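D-alanine--D-alanine ligase (Coxiella burnetii, PDB 3TQT) probably catalyses the ATP-dependent joining of two D-alanines into D-alanyl-D-alanine, a building block of the peptidoglycan cell wall. Local coordinates at residues Arg224-Arg228 / Phe305-Asn309; Gly227-Glu231 / Ser272-Ser276; Ile283-Ala287 / Arg301-Phe305. All blocks are in the same frame, centred on the assembly; numbering follows the deposited sequence.

Interaction 1: residues Arg224-Arg228 / Phe305-Asn309; sequences RIRGR and FVTPN
I225 sits over one face of the F305 ring, its side chain running obliquely to the phenyl group. The touching branch is CG2: with CG1 beside the backbone N (chi1 -75°), CG2 stands anti to that N and comes within 4.0 Å of F305 CD1. The end of the isoleucine turns elsewhere, and V156 packs on both residues. At the ring edge, near its plane, G227 O lies 4.2 Å from F305 CD1.

A second pairing lies farther along, where the aliphatic part of R226 crosses the P308 ring at about a right angle, with R226 CD 3.8 Å from P308 CG. Between the two pairings the backbones close up. G227 CA approaches V306 O to 3.2 Å, and its phi of 152° belongs to a region that residues with a CB seldom enter. R228 and V306 then form an antiparallel hydrogen-bonded pair: R228 N donates to V306 O over 2.9 Å, and V306 N returns a straighter bond to R228 O, also 2.9 Å (164° at the hydrogen).

These two bonds mark where strands 228-236 and 298-306 become neighbours in the antiparallel sheet of the ATP-grasp fold, just after the loop that leads in from the other ATP-grasp sheet; residues 224-228 are predicted to belong to the ATP-binding region.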
loop_
_atom_site.group_PDB
_atom_site.type_symbol
_atom_site.label_atom_id
_atom_site.label_comp_id
_atom_site.label_asym_id
_atom_site.label_seq_id
_atom_site.Cartn_x
_atom_site.Cartn_y
_atom_site.Cartn_z
ATOM N N ARG A 224 9.140 3.080 27.058
ATOM C CA ARG A 224 8.386 2.046 27.754
ATOM C C ARG A 224 7.342 2.706 28.649
ATOM O O ARG A 224 7.670 3.420 29.591
ATOM C CB ARG A 224 9.289 1.117 28.565
ATOM C CG ARG A 224 8.544 -0.102 29.103
ATOM C CD ARG A 224 9.446 -1.029 29.897
ATOM N NE ARG A 224 10.108 -0.337 31.003
ATOM C CZ ARG A 224 9.599 -0.204 32.225
ATOM N NH1 ARG A 224 8.409 -0.715 32.515
ATOM N NH2 ARG A 224 10.286 0.444 33.159
ATOM N N ILE A 225 6.083 2.455 28.325
ATOM C CA ILE A 225 4.941 3.098 28.953
ATOM C C ILE A 225 4.369 2.186 30.034
ATOM O O ILE A 225 4.141 1.001 29.783
ATOM C CB ILE A 225 3.835 3.338 27.883
ATOM C CG1 ILE A 225 4.211 4.504 26.963
ATOM C CG2 ILE A 225 2.480 3.574 28.526
ATOM C CD1 ILE A 225 4.590 5.771 27.707
ATOM N N ARG A 226 4.134 2.717 31.223
ATOM C CA ARG A 226 3.450 1.929 32.239
ATOM C C ARG A 226 1.962 1.924 31.911
ATOM O O ARG A 226 1.378 2.958 31.569
ATOM C CB ARG A 226 3.692 2.479 33.649
ATOM C CG ARG A 226 3.160 1.559 34.755
ATOM C CD ARG A 226 3.314 2.164 36.151
ATOM N NE ARG A 226 4.662 2.685 36.366
ATOM C CZ ARG A 226 4.940 3.724 37.146
ATOM N NH1 ARG A 226 3.961 4.349 37.788
ATOM N NH2 ARG A 226 6.194 4.142 37.276
ATOM N N GLY A 227 1.342 0.757 31.986
ATOM C CA GLY A 227 -0.078 0.691 31.720
ATOM C C GLY A 227 -0.496 -0.651 31.185
ATOM O O GLY A 227 0.327 -1.532 30.953
ATOM N N ARG A 228 -1.796 -0.800 30.981
ATOM C CA ARG A 228 -2.333 -2.058 30.514
ATOM C C ARG A 228 -2.412 -2.063 28.995
ATOM O O ARG A 228 -2.655 -1.029 28.369
ATOM C CB ARG A 228 -3.711 -2.300 31.127
ATOM C CG ARG A 228 -3.687 -2.341 32.641
ATOM C CD ARG A 228 -4.814 -3.192 33.162
ATOM N NE ARG A 228 -6.040 -2.437 33.356
ATOM C CZ ARG A 228 -7.230 -3.000 33.547
ATOM N NH1 ARG A 228 -7.353 -4.324 33.539
ATOM N NH2 ARG A 228 -8.299 -2.238 33.729
ATOM N N PHE A 305 -2.360 1.289 24.757
ATOM C CA PHE A 305 -1.944 1.309 26.157
ATOM C C PHE A 305 -2.953 2.168 26.902
ATOM O O PHE A 305 -3.402 3.199 26.395
ATOM C CB PHE A 305 -0.536 1.887 26.311
ATOM C CG PHE A 305 0.546 0.877 26.096
ATOM C CD1 PHE A 305 1.006 0.106 27.147
ATOM C CD2 PHE A 305 1.085 0.680 24.838
ATOM C CE1 PHE A 305 2.000 -0.837 26.949
ATOM C CE2 PHE A 305 2.080 -0.256 24.633
ATOM C CZ PHE A 305 2.533 -1.018 25.690
ATOM N N VAL A 306 -3.350 1.721 28.086
ATOM C CA VAL A 306 -4.110 2.573 28.986
ATOM C C VAL A 306 -3.238 2.813 30.207
ATOM O O VAL A 306 -2.890 1.876 30.922
ATOM C CB VAL A 306 -5.431 1.935 29.415
ATOM C CG1 VAL A 306 -6.127 2.816 30.451
ATOM C CG2 VAL A 306 -6.312 1.722 28.212
ATOM N N THR A 307 -2.864 4.071 30.420
ATOM C CA THR A 307 -1.935 4.417 31.481
ATOM C C THR A 307 -2.622 4.340 32.842
ATOM O O THR A 307 -3.856 4.289 32.941
ATOM C CB THR A 307 -1.358 5.842 31.294
ATOM O OG1 THR A 307 -2.390 6.805 31.518
ATOM C CG2 THR A 307 -0.806 6.020 29.889
ATOM N N PRO A 308 -1.821 4.329 33.903
ATOM C CA PRO A 308 -2.410 4.317 35.244
ATOM C C PRO A 308 -3.329 5.518 35.459
ATOM O O PRO A 308 -4.340 5.390 36.146
ATOM C CB PRO A 308 -1.189 4.390 36.148
ATOM C CG PRO A 308 -0.119 3.709 35.357
ATOM C CD PRO A 308 -0.360 4.139 33.934
ATOM N N ASN A 309 -3.004 6.657 34.858
ATOM C CA ASN A 309 -3.886 7.815 34.924
ATOM C C ASN A 309 -5.054 7.710 33.946
ATOM O O ASN A 309 -5.740 8.694 33.674
ATOM C CB ASN A 309 -3.105 9.102 34.660
ATOM C CG ASN A 309 -3.791 10.322 35.241
ATOM O OD1 ASN A 309 -4.552 10.222 36.207
ATOM N ND2 ASN A 309 -3.528 11.483 34.655
#

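Interaction 2: residues Gly227-Glu231 / Ser272-Ser276; sequences GREIE and SVDLS
R228, whose guanidinium meets L275 and D274 across this contact, has its sound polar bond elsewhere: NH1 forms a salt bridge with E247 OE1 on strand 241-249. Toward the loop, NH2 faces D274 OD1 at 3.6 Å, a long and weak ion pair. The bend at chi3 (-88°) turns the guanidinium away from the line of the aliphatic chain. D274 starts out pointing away from strand 228-236, but its chi1 of 82°, with CG between the backbone N and the carbonyl carbon, brings the carboxylate back toward the arginine. The two flat groups do not line up for a paired grip: their planes stand 76° apart, and OD1, which is 4.0 Å from NH1, comes at the guanidinium obliquely.

Hydrocarbon supplies the rest of the contact. L275 runs past R228 in the opposite direction, with its CD2 branch only 3.2 Å from R228 NH2, a tight approach of a methyl to a charged nitrogen. Its other branch, CD1, meets I230 CG2 tip to tip at 4.1 Å. V273 adds its CB at 4.3 Å from R228 NH1 and also leans on E247. Immediately after L275, S276 is the N-cap of helix 277-293, its OG bonded to V279 N; the contact therefore lies directly before the start of that helix, and L275 also touches T280 and I283 on it.

Since D274 is exposed and poorly ordered and its bridge is long, the ionic link across this contact is likely to be weak; the geometry points to E247 as the main counter-charge of R228.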
loop_
_atom_site.group_PDB
_atom_site.type_symbol
_atom_site.label_atom_id
_atom_site.label_comp_id
_atom_site.label_asym_id
_atom_site.label_seq_id
_atom_site.Cartn_x
_atom_site.Cartn_y
_atom_site.Cartn_z
ATOM N N GLY A 227 1.342 0.757 31.986
ATOM C CA GLY A 227 -0.078 0.691 31.720
ATOM C C GLY A 227 -0.496 -0.651 31.185
ATOM O O GLY A 227 0.327 -1.532 30.953
ATOM N N ARG A 228 -1.796 -0.800 30.981
ATOM C CA ARG A 228 -2.333 -2.058 30.514
ATOM C C ARG A 228 -2.412 -2.063 28.995
ATOM O O ARG A 228 -2.655 -1.029 28.369
ATOM C CB ARG A 228 -3.711 -2.300 31.127
ATOM C CG ARG A 228 -3.687 -2.341 32.641
ATOM C CD ARG A 228 -4.814 -3.192 33.162
ATOM N NE ARG A 228 -6.040 -2.437 33.356
ATOM C CZ ARG A 228 -7.230 -3.000 33.547
ATOM N NH1 ARG A 228 -7.353 -4.324 33.539
ATOM N NH2 ARG A 228 -8.299 -2.238 33.729
ATOM N N GLU A 229 -2.186 -3.233 28.406
ATOM C CA GLU A 229 -2.315 -3.391 26.964
ATOM C C GLU A 229 -3.726 -3.849 26.664
ATOM O O GLU A 229 -4.081 -5.002 26.908
ATOM C CB GLU A 229 -1.294 -4.391 26.435
ATOM C CG GLU A 229 0.131 -4.028 26.814
ATOM C CD GLU A 229 1.126 -4.493 25.788
ATOM O OE1 GLU A 229 0.790 -4.476 24.585
ATOM O OE2 GLU A 229 2.242 -4.879 26.184
ATOM N N ILE A 230 -4.524 -2.918 26.151
ATOM C CA ILE A 230 -5.940 -3.140 25.906
ATOM C C ILE A 230 -6.143 -3.238 24.401
ATOM O O ILE A 230 -5.482 -2.532 23.628
ATOM C CB ILE A 230 -6.771 -1.986 26.478
ATOM C CG1 ILE A 230 -6.494 -1.832 27.984
ATOM C CG2 ILE A 230 -8.262 -2.190 26.189
ATOM C CD1 ILE A 230 -6.778 -3.075 28.793
ATOM N N GLU A 231 -7.018 -4.140 23.977
ATOM C CA GLU A 231 -7.260 -4.313 22.557
ATOM C C GLU A 231 -8.739 -4.156 22.274
ATOM O O GLU A 231 -9.573 -4.339 23.156
ATOM C CB GLU A 231 -6.777 -5.682 22.101
ATOM C CG GLU A 231 -5.328 -5.948 22.442
ATOM C CD GLU A 231 -4.861 -7.275 21.900
ATOM O OE1 GLU A 231 -5.729 -8.107 21.566
ATOM O OE2 GLU A 231 -3.636 -7.473 21.789
ATOM N N SER A 272 -12.408 -10.055 29.479
ATOM C CA SER A 272 -12.943 -9.380 30.658
ATOM C C SER A 272 -11.880 -8.511 31.296
ATOM O O SER A 272 -10.951 -9.006 31.917
ATOM C CB SER A 272 -13.470 -10.387 31.685
ATOM O OG SER A 272 -14.757 -10.863 31.324
ATOM N N VAL A 273 -12.015 -7.207 31.123
ATOM C CA VAL A 273 -11.112 -6.261 31.748
ATOM C C VAL A 273 -12.014 -5.353 32.559
ATOM O O VAL A 273 -13.147 -5.102 32.151
ATOM C CB VAL A 273 -10.361 -5.445 30.686
ATOM C CG1 VAL A 273 -9.931 -6.348 29.544
ATOM C CG2 VAL A 273 -11.250 -4.358 30.137
ATOM N N ASP A 274 -11.555 -4.876 33.709
ATOM C CA ASP A 274 -12.431 -4.033 34.526
ATOM C C ASP A 274 -12.128 -2.538 34.395
ATOM O O ASP A 274 -11.655 -1.885 35.327
ATOM C CB ASP A 274 -12.514 -4.514 35.986
ATOM C CG ASP A 274 -11.355 -4.036 36.840
ATOM O OD1 ASP A 274 -10.244 -3.846 36.300
ATOM O OD2 ASP A 274 -11.566 -3.855 38.061
ATOM N N LEU A 275 -12.432 -2.013 33.213
ATOM C CA LEU A 275 -12.246 -0.609 32.896
ATOM C C LEU A 275 -13.526 0.161 33.177
ATOM O O LEU A 275 -14.628 -0.368 33.022
ATOM C CB LEU A 275 -11.901 -0.446 31.416
ATOM C CG LEU A 275 -10.661 -1.141 30.861
ATOM C CD1 LEU A 275 -10.705 -1.132 29.345
ATOM C CD2 LEU A 275 -9.400 -0.467 31.367
ATOM N N SER A 276 -13.374 1.421 33.565
ATOM C CA SER A 276 -14.519 2.279 33.818
ATOM C C SER A 276 -15.394 2.392 32.578
ATOM O O SER A 276 -14.970 2.056 31.469
ATOM C CB SER A 276 -14.050 3.671 34.235
ATOM O OG SER A 276 -13.413 4.323 33.151
#

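Interaction 3: residues Ile283-Ala287 / Arg301-Phe305; sequences IQQIA and RVDFF
Helix-on-sheet packing within the ATP-grasp fold brings helix 277-293 against strand 298-306 of the five-stranded antiparallel sheet. The axes of segments 283-287 and 301-305 pass 9.5 Å apart, at 127° between their N-to-C directions. F304 buries the most surface of the strand residues. I283 CG2, anti to its backbone N with CG1 beside that N (chi1 -68°), points at one face of the ring, 4.2 Å from the centroid, a CH-pi contact. At the ring edge, near its plane, I286 CG2 touches F304 CE1 at 3.7 Å and A287 N lies 3.7 Å from F304 CZ. Separately, F304 CZ comes to 3.4 Å from I283 O, the oxygen that accepts the helical bond of A287 N. Two residues earlier on the same face of the strand, V302 CG2 meets A287 CB at 3.9 Å; the methyl of A287 also touches F304 CZ.

R301 and D303 alternate with these apolar residues and serve the other face of the sheet, where D303 is a predicted magnesium ligand. R301 holds it side-on through two nitrogens: NE to OD1 at 2.8 Å and NH2 to OD2 at 2.9 Å, each acceptor using its syn lone pair and lying 4° out of the guanidinium plane.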
loop_
_atom_site.group_PDB
_atom_site.type_symbol
_atom_site.label_atom_id
_atom_site.label_comp_id
_atom_site.label_asym_id
_atom_site.label_seq_id
_atom_site.Cartn_x
_atom_site.Cartn_y
_atom_site.Cartn_z
ATOM N N ILE A 283 -11.883 3.829 24.526
ATOM C CA ILE A 283 -11.242 2.774 23.761
ATOM C C ILE A 283 -12.061 2.454 22.508
ATOM O O ILE A 283 -11.539 2.398 21.399
ATOM C CB ILE A 283 -11.056 1.524 24.626
ATOM C CG1 ILE A 283 -10.026 1.820 25.730
ATOM C CG2 ILE A 283 -10.626 0.344 23.758
ATOM C CD1 ILE A 283 -9.902 0.746 26.773
ATOM N N GLN A 284 -13.357 2.259 22.685
ATOM C CA GLN A 284 -14.201 1.908 21.557
ATOM C C GLN A 284 -14.260 3.039 20.532
ATOM O O GLN A 284 -14.141 2.796 19.329
ATOM C CB GLN A 284 -15.592 1.489 22.037
ATOM C CG GLN A 284 -15.583 0.125 22.719
ATOM C CD GLN A 284 -16.892 -0.201 23.400
ATOM O OE1 GLN A 284 -17.485 0.642 24.068
ATOM N NE2 GLN A 284 -17.354 -1.430 23.227
ATOM N N GLN A 285 -14.403 4.277 20.997
ATOM C CA GLN A 285 -14.552 5.375 20.050
ATOM C C GLN A 285 -13.266 5.650 19.291
ATOM O O GLN A 285 -13.295 5.912 18.089
ATOM C CB GLN A 285 -15.035 6.654 20.717
ATOM C CG GLN A 285 -15.362 7.743 19.694
ATOM C CD GLN A 285 -16.521 7.361 18.776
ATOM O OE1 GLN A 285 -17.658 7.246 19.226
ATOM N NE2 GLN A 285 -16.231 7.155 17.484
ATOM N N ILE A 286 -12.146 5.588 19.994
ATOM C CA ILE A 286 -10.853 5.840 19.375
ATOM C C ILE A 286 -10.520 4.710 18.414
ATOM O O ILE A 286 -9.977 4.943 17.336
ATOM C CB ILE A 286 -9.734 5.984 20.428
ATOM C CG1 ILE A 286 -9.991 7.224 21.291
ATOM C CG2 ILE A 286 -8.377 6.112 19.747
ATOM C CD1 ILE A 286 -8.982 7.405 22.391
ATOM N N ALA A 287 -10.861 3.484 18.789
ATOM C CA ALA A 287 -10.650 2.359 17.861
ATOM C C ALA A 287 -11.376 2.600 16.532
ATOM O O ALA A 287 -10.807 2.403 15.451
ATOM C CB ALA A 287 -11.084 1.041 18.490
ATOM N N ARG A 301 -7.715 -5.009 14.464
ATOM C CA ARG A 301 -7.576 -4.982 15.899
ATOM C C ARG A 301 -6.720 -3.780 16.266
ATOM O O ARG A 301 -5.570 -3.680 15.833
ATOM C CB ARG A 301 -6.930 -6.256 16.420
ATOM C CG ARG A 301 -7.181 -6.462 17.895
ATOM C CD ARG A 301 -6.375 -7.631 18.413
ATOM N NE ARG A 301 -4.955 -7.299 18.423
ATOM C CZ ARG A 301 -3.999 -8.089 17.954
ATOM N NH1 ARG A 301 -4.311 -9.267 17.428
ATOM N NH2 ARG A 301 -2.730 -7.701 18.021
ATOM N N VAL A 302 -7.289 -2.866 17.048
ATOM C CA VAL A 302 -6.551 -1.698 17.517
ATOM C C VAL A 302 -6.012 -1.981 18.900
ATOM O O VAL A 302 -6.778 -2.329 19.813
ATOM C CB VAL A 302 -7.444 -0.455 17.598
ATOM C CG1 VAL A 302 -6.596 0.770 17.928
ATOM C CG2 VAL A 302 -8.201 -0.258 16.293
ATOM N N ASP A 303 -4.694 -1.852 19.042
ATOM C CA ASP A 303 -4.005 -2.146 20.291
ATOM C C ASP A 303 -3.630 -0.841 20.956
ATOM O O ASP A 303 -3.060 0.048 20.324
ATOM C CB ASP A 303 -2.756 -2.990 20.044
ATOM C CG ASP A 303 -3.080 -4.350 19.430
ATOM O OD1 ASP A 303 -4.273 -4.733 19.371
ATOM O OD2 ASP A 303 -2.130 -5.036 19.005
ATOM N N PHE A 304 -3.982 -0.740 22.230
ATOM C CA PHE A 304 -3.785 0.470 23.003
ATOM C C PHE A 304 -2.900 0.208 24.206
ATOM O O PHE A 304 -2.747 -0.935 24.652
ATOM C CB PHE A 304 -5.108 0.925 23.601
ATOM C CG PHE A 304 -6.165 1.286 22.608
ATOM C CD1 PHE A 304 -6.426 2.608 22.311
ATOM C CD2 PHE A 304 -6.958 0.312 22.038
ATOM C CE1 PHE A 304 -7.426 2.941 21.424
ATOM C CE2 PHE A 304 -7.960 0.637 21.150
ATOM C CZ PHE A 304 -8.202 1.945 20.846
ATOM N N PHE A 305 -2.360 1.289 24.757
ATOM C CA PHE A 305 -1.944 1.309 26.157
ATOM C C PHE A 305 -2.953 2.168 26.902
ATOM O O PHE A 305 -3.402 3.199 26.395
ATOM C CB PHE A 305 -0.536 1.887 26.311
ATOM C CG PHE A 305 0.546 0.877 26.096
ATOM C CD1 PHE A 305 1.006 0.106 27.147
ATOM C CD2 PHE A 305 1.085 0.680 24.838
ATOM C CE1 PHE A 305 2.000 -0.837 26.949
ATOM C CE2 PHE A 305 2.080 -0.256 24.633
ATOM C CZ PHE A 305 2.533 -1.018 25.690
#

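The three contacts meet on the neighbouring strands 228-236 and 298-306. Interactions 1 and 2 share G227 and R228, interactions 1 and 3 share F305, and the centres lie 10 to 13 Å apart. On the helix-facing side I230 CG1 packs on V306 CG2 at 3.6 Å, and L275 CD1 meets I283 CD1 at 3.3 Å, joining interaction 2 to helix 277-293. A probable hydrogen bond from F304 N to I230 O, 2.7 Å, ties interactions 2 and 3 through the sheet. Along strand 298-306, D303 and F305 alternate with V302, F304 and V306, which puts the predicted magnesium ligand D303 on the face away from the helix. The side chains of F305 and D303 are about 7 Å apart.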